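Local coordinates for GDSL-like protein (PDB 6HFZ) that removes acetyl groups from acetylated mannans as a two-domain carbohydrate esterase of a gut bacterium, with a GDSL-like (SGNH) hydrolase domain, at residues Q4-G10 with S171-E176; V291-S296 with L318-F322. All coordinates share one frame; numbering follows the deposited sequence.

Contact 1: Q4-G10 with S171-E176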
# COMPACT_ATOMS: atom_id res chain seq x y z
N GLN A 4 -29.79 -3.80 5.67
CA GLN A 4 -29.43 -3.91 7.07
C GLN A 4 -28.10 -4.65 7.13
O GLN A 4 -28.06 -5.83 6.83
CB GLN A 4 -30.51 -4.69 7.85
CG GLN A 4 -30.22 -4.81 9.33
CD GLN A 4 -31.24 -5.57 10.13
OE1 GLN A 4 -30.89 -6.16 11.15
NE2 GLN A 4 -32.49 -5.52 9.70
N ILE A 5 -27.03 -3.93 7.46
CA ILE A 5 -25.75 -4.58 7.69
C ILE A 5 -25.72 -5.32 9.05
O ILE A 5 -26.14 -4.79 10.07
CB ILE A 5 -24.64 -3.55 7.52
CG1 ILE A 5 -24.61 -3.11 6.05
CG2 ILE A 5 -23.30 -4.15 7.98
CD1 ILE A 5 -23.84 -1.90 5.78
N LYS A 6 -25.13 -6.52 9.04
CA LYS A 6 -24.85 -7.30 10.23
C LYS A 6 -23.47 -6.92 10.74
O LYS A 6 -22.51 -7.51 10.33
CB LYS A 6 -24.94 -8.79 9.91
CG LYS A 6 -26.27 -9.15 9.26
CD LYS A 6 -26.57 -10.63 9.17
CE LYS A 6 -27.42 -10.96 7.95
NZ LYS A 6 -28.58 -10.06 7.77
N TYR A 7 -23.40 -5.91 11.63
CA TYR A 7 -22.12 -5.26 11.99
C TYR A 7 -21.17 -6.23 12.70
O TYR A 7 -19.96 -6.21 12.48
CB TYR A 7 -22.39 -3.99 12.80
CG TYR A 7 -22.68 -2.82 11.90
CD1 TYR A 7 -21.64 -2.13 11.31
CD2 TYR A 7 -23.96 -2.51 11.50
CE1 TYR A 7 -21.87 -1.07 10.45
CE2 TYR A 7 -24.21 -1.45 10.62
CZ TYR A 7 -23.15 -0.75 10.08
OH TYR A 7 -23.36 0.30 9.22
N GLU A 8 -21.71 -7.13 13.53
CA GLU A 8 -20.83 -8.13 14.20
C GLU A 8 -20.02 -8.98 13.18
O GLU A 8 -18.89 -9.42 13.43
CB GLU A 8 -21.68 -9.03 15.11
CG GLU A 8 -22.03 -8.36 16.41
CD GLU A 8 -20.84 -8.21 17.35
OE1 GLU A 8 -20.07 -9.18 17.47
OE2 GLU A 8 -20.68 -7.12 17.93
N ASN A 9 -20.61 -9.24 12.01
CA ASN A 9 -19.97 -10.06 10.97
C ASN A 9 -18.78 -9.31 10.34
O ASN A 9 -18.02 -9.92 9.58
CB ASN A 9 -20.93 -10.53 9.89
CG ASN A 9 -21.92 -11.55 10.41
OD1 ASN A 9 -21.71 -12.14 11.47
ND2 ASN A 9 -23.00 -11.76 9.67
N GLY A 10 -18.63 -8.03 10.68
CA GLY A 10 -17.49 -7.21 10.21
C GLY A 10 -16.20 -7.52 10.97
O GLY A 10 -15.13 -7.16 10.51
N SER A 171 -17.73 -9.50 4.45
CA SER A 171 -18.72 -10.15 5.33
C SER A 171 -19.78 -9.19 5.90
O SER A 171 -20.60 -9.62 6.76
CB SER A 171 -17.99 -10.88 6.42
OG SER A 171 -17.10 -10.01 7.07
N THR A 172 -19.82 -7.93 5.43
CA THR A 172 -20.80 -6.95 5.90
C THR A 172 -21.53 -6.24 4.75
O THR A 172 -22.76 -6.38 4.65
CB THR A 172 -20.13 -5.89 6.78
OG1 THR A 172 -18.98 -5.42 6.07
CG2 THR A 172 -19.78 -6.43 8.14
N ILE A 173 -20.82 -5.49 3.91
CA ILE A 173 -21.43 -4.74 2.80
C ILE A 173 -21.78 -5.67 1.62
O ILE A 173 -22.87 -5.61 1.06
CB ILE A 173 -20.52 -3.59 2.35
CG1 ILE A 173 -20.17 -2.67 3.53
CG2 ILE A 173 -21.17 -2.82 1.23
CD1 ILE A 173 -19.34 -1.47 3.11
N TYR A 174 -20.81 -6.46 1.18
CA TYR A 174 -21.00 -7.35 0.00
C TYR A 174 -22.22 -8.24 0.19
O TYR A 174 -23.00 -8.37 -0.75
CB TYR A 174 -19.74 -8.14 -0.36
CG TYR A 174 -19.97 -9.14 -1.45
CD1 TYR A 174 -20.13 -8.79 -2.79
CD2 TYR A 174 -20.11 -10.48 -1.11
CE1 TYR A 174 -20.44 -9.76 -3.75
CE2 TYR A 174 -20.36 -11.45 -2.06
CZ TYR A 174 -20.51 -11.10 -3.39
OH TYR A 174 -20.77 -12.10 -4.32
N PRO A 175 -22.47 -8.87 1.37
CA PRO A 175 -23.70 -9.67 1.56
C PRO A 175 -24.99 -8.93 1.22
O PRO A 175 -25.89 -9.56 0.60
CB PRO A 175 -23.66 -10.05 3.05
CG PRO A 175 -22.14 -10.12 3.32
CD PRO A 175 -21.55 -8.98 2.50
N GLU A 176 -25.07 -7.61 1.52
CA GLU A 176 -26.26 -6.82 1.18
C GLU A 176 -26.32 -6.54 -0.33
O GLU A 176 -27.41 -6.54 -0.94
CB GLU A 176 -26.37 -5.58 2.08
CG GLU A 176 -26.68 -5.94 3.53
CD GLU A 176 -28.04 -6.62 3.68
OE1 GLU A 176 -29.03 -5.91 3.60
OE2 GLU A 176 -28.11 -7.86 3.75
O HOH W 1 -24.38 -7.64 6.35
O HOH W 2 -26.41 -8.95 5.42
O HOH W 3 -23.14 -10.23 7.05
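S171 OG donates a hydrogen bond to N9 O at 2.7 Å. It reaches the oxygen tilted 32° from the carbonyl plane. At the other end of the contact, Q4 N donates to E176 OE1 at 3.1 Å. That bond is nearly straight (173°) and meets the carboxylate from above its plane. E176 gets there by bending at chi2 (-63°), which folds the carboxylate back over the backbone of Q4. Its OE2 forms a salt bridge with R181. Three waters fill in between. One links K6 N to T172 O, and another joins N9 ND2 to S171 O. The third donates to E176 OE2 at 2.6 Å and has a weak, long link to K6 NZ. Packing follows. I5 CG2 lies against T172 CB at 3.8 Å and also sits over the centre of one face of the Y7 ring. I5 and I173 both rest on L201 of helix 196-215. An alanine in place of E176 would probably leave Q4 N without this acceptor and R181 without its carboxylate mate. Polar bonds and bridging waters thus flank an apolar centre of I5 and T172, holding the segment before strand 11-13 against the start of helix 173-178 in the GDSL-like hydrolase domain.

Contact 2: V291-S296 with L318-F322; sequences VQYRKS and LDANF
L318 packs against Y293 and V291. Its CB sits over one face of the Y293 ring, 3.9 Å from the centroid and 15° off the ring normal, as a CH-pi contact. CG stands anti to the carbonyl carbon (chi1 -44°), and from it the two methyls reach the strand. CD2 touches Y293 CE1 at 3.7 Å and V291 CG1 at 4.0 Å. CD1 meets both methyls of V291, tip to tip. D319 O lies at the edge of the Y293 ring, near its plane. Y293 OH is hydrogen-bonded to D333 and takes a water that also accepts from D319 N. Further on, the backbones join in a single bridge. S296 N donates to A320 O at 2.8 Å, and F322 N donates to S296 O at 3.2 Å. The K295 side chain runs past D319 O and crosses the F322 side chain at about a right angle, with K295 CB 3.9 Å from F322 CG. Its NZ goes on to a salt bridge with E331. D319 OD1 accepts from N321 N, an Asx turn, and from N321 ND2. This probably steadies the bend after strand 316-319. The contact joins two beta sheets. Strand 288-295 pairs with strands 329-336 and 361-370, while strand 316-319 is an edge strand beside 303-308. I306 of that neighbour touches both V291 and L318.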
# COMPACT_ATOMS: atom_id res chain seq x y z
N VAL A 291 11.00 -3.48 -9.67
CA VAL A 291 11.19 -2.19 -10.34
C VAL A 291 9.85 -1.45 -10.42
O VAL A 291 8.81 -2.04 -10.72
CB VAL A 291 11.80 -2.41 -11.73
CG1 VAL A 291 10.90 -3.28 -12.61
CG2 VAL A 291 12.08 -1.10 -12.45
N GLN A 292 9.91 -0.13 -10.16
CA GLN A 292 8.75 0.72 -10.27
C GLN A 292 8.91 1.66 -11.47
O GLN A 292 9.96 2.25 -11.64
CB GLN A 292 8.59 1.58 -9.03
CG GLN A 292 8.08 0.86 -7.80
CD GLN A 292 7.82 1.91 -6.73
OE1 GLN A 292 8.77 2.57 -6.28
NE2 GLN A 292 6.56 2.10 -6.39
N TYR A 293 7.84 1.84 -12.25
CA TYR A 293 7.89 2.66 -13.46
C TYR A 293 6.48 3.09 -13.86
O TYR A 293 5.50 2.46 -13.44
CB TYR A 293 8.54 1.92 -14.64
CG TYR A 293 7.84 0.63 -15.07
CD1 TYR A 293 7.98 -0.56 -14.35
CD2 TYR A 293 7.05 0.59 -16.22
CE1 TYR A 293 7.37 -1.75 -14.76
CE2 TYR A 293 6.41 -0.59 -16.62
CZ TYR A 293 6.56 -1.75 -15.89
OH TYR A 293 5.98 -2.93 -16.32
N ARG A 294 6.39 4.12 -14.71
CA ARG A 294 5.09 4.60 -15.11
C ARG A 294 4.53 3.76 -16.27
O ARG A 294 5.22 3.50 -17.26
CB ARG A 294 5.16 6.06 -15.55
CG ARG A 294 3.84 6.62 -16.10
CD ARG A 294 3.97 8.14 -16.24
NE ARG A 294 5.02 8.60 -17.14
CZ ARG A 294 5.67 9.75 -17.02
NH1 ARG A 294 5.39 10.58 -16.03
NH2 ARG A 294 6.67 10.05 -17.84
N LYS A 295 3.23 3.44 -16.16
CA LYS A 295 2.43 3.00 -17.27
C LYS A 295 1.45 4.15 -17.57
O LYS A 295 0.64 4.54 -16.72
CB LYS A 295 1.70 1.69 -16.95
CG LYS A 295 2.55 0.44 -17.07
CD LYS A 295 1.78 -0.83 -16.88
CE LYS A 295 2.65 -2.05 -17.08
NZ LYS A 295 2.05 -3.28 -16.50
N SER A 296 1.58 4.72 -18.77
CA SER A 296 0.99 5.98 -19.17
C SER A 296 -0.29 5.74 -19.98
O SER A 296 -0.33 4.90 -20.86
CB SER A 296 2.00 6.80 -19.96
OG SER A 296 1.36 7.92 -20.56
N LEU A 318 9.53 -3.84 -19.86
CA LEU A 318 8.76 -2.82 -19.12
C LEU A 318 8.13 -1.90 -20.17
O LEU A 318 8.81 -1.01 -20.79
CB LEU A 318 9.66 -2.05 -18.15
CG LEU A 318 10.66 -2.84 -17.31
CD1 LEU A 318 11.48 -1.87 -16.45
CD2 LEU A 318 9.94 -3.84 -16.43
N ASP A 319 6.84 -2.11 -20.41
CA ASP A 319 6.09 -1.38 -21.44
C ASP A 319 5.28 -0.24 -20.81
O ASP A 319 4.32 -0.46 -20.07
CB ASP A 319 5.19 -2.35 -22.21
CG ASP A 319 4.50 -1.76 -23.42
OD1 ASP A 319 4.36 -0.53 -23.50
OD2 ASP A 319 4.10 -2.57 -24.30
N ALA A 320 5.60 0.99 -21.20
CA ALA A 320 4.96 2.18 -20.63
C ALA A 320 3.62 2.50 -21.30
O ALA A 320 2.92 3.38 -20.86
CB ALA A 320 5.93 3.33 -20.67
N ASN A 321 3.22 1.71 -22.32
CA ASN A 321 1.95 1.84 -23.00
C ASN A 321 0.87 1.08 -22.22
O ASN A 321 0.72 -0.14 -22.37
CB ASN A 321 2.03 1.28 -24.42
CG ASN A 321 3.01 2.06 -25.26
OD1 ASN A 321 2.67 3.12 -25.75
ND2 ASN A 321 4.24 1.58 -25.35
N PHE A 322 0.13 1.82 -21.38
CA PHE A 322 -0.91 1.25 -20.52
C PHE A 322 -2.14 0.94 -21.37
O PHE A 322 -2.61 1.80 -22.13
CB PHE A 322 -1.30 2.21 -19.40
CG PHE A 322 -1.99 1.58 -18.21
CD1 PHE A 322 -1.84 0.23 -17.93
CD2 PHE A 322 -2.68 2.36 -17.30
CE1 PHE A 322 -2.42 -0.34 -16.81
CE2 PHE A 322 -3.30 1.78 -16.19
CZ PHE A 322 -3.19 0.43 -15.97
O HOH W 4 5.27 -4.01 -18.96

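From the N terminus, the chain enters contact 1 at once, before strand 11-13. Contact 1 closes a long loop of 160 residues, which holds all six strands of the mixed sheet of the hydrolase domain. It ties the N-terminal segment to the start of helix 173-178. The chain then passes along helix 196-215 into the all-beta part. There contact 2 closes a short loop of 21 residues, which includes strand 303-308, and ties strand 288-295 to the turn after strand 316-319. The two loops follow in series, so they neither nest nor cross. The centres of contact 1 and contact 2 lie about 38 Å apart, their nearest atoms about 23 Å. Each contact works within its own part of the fold.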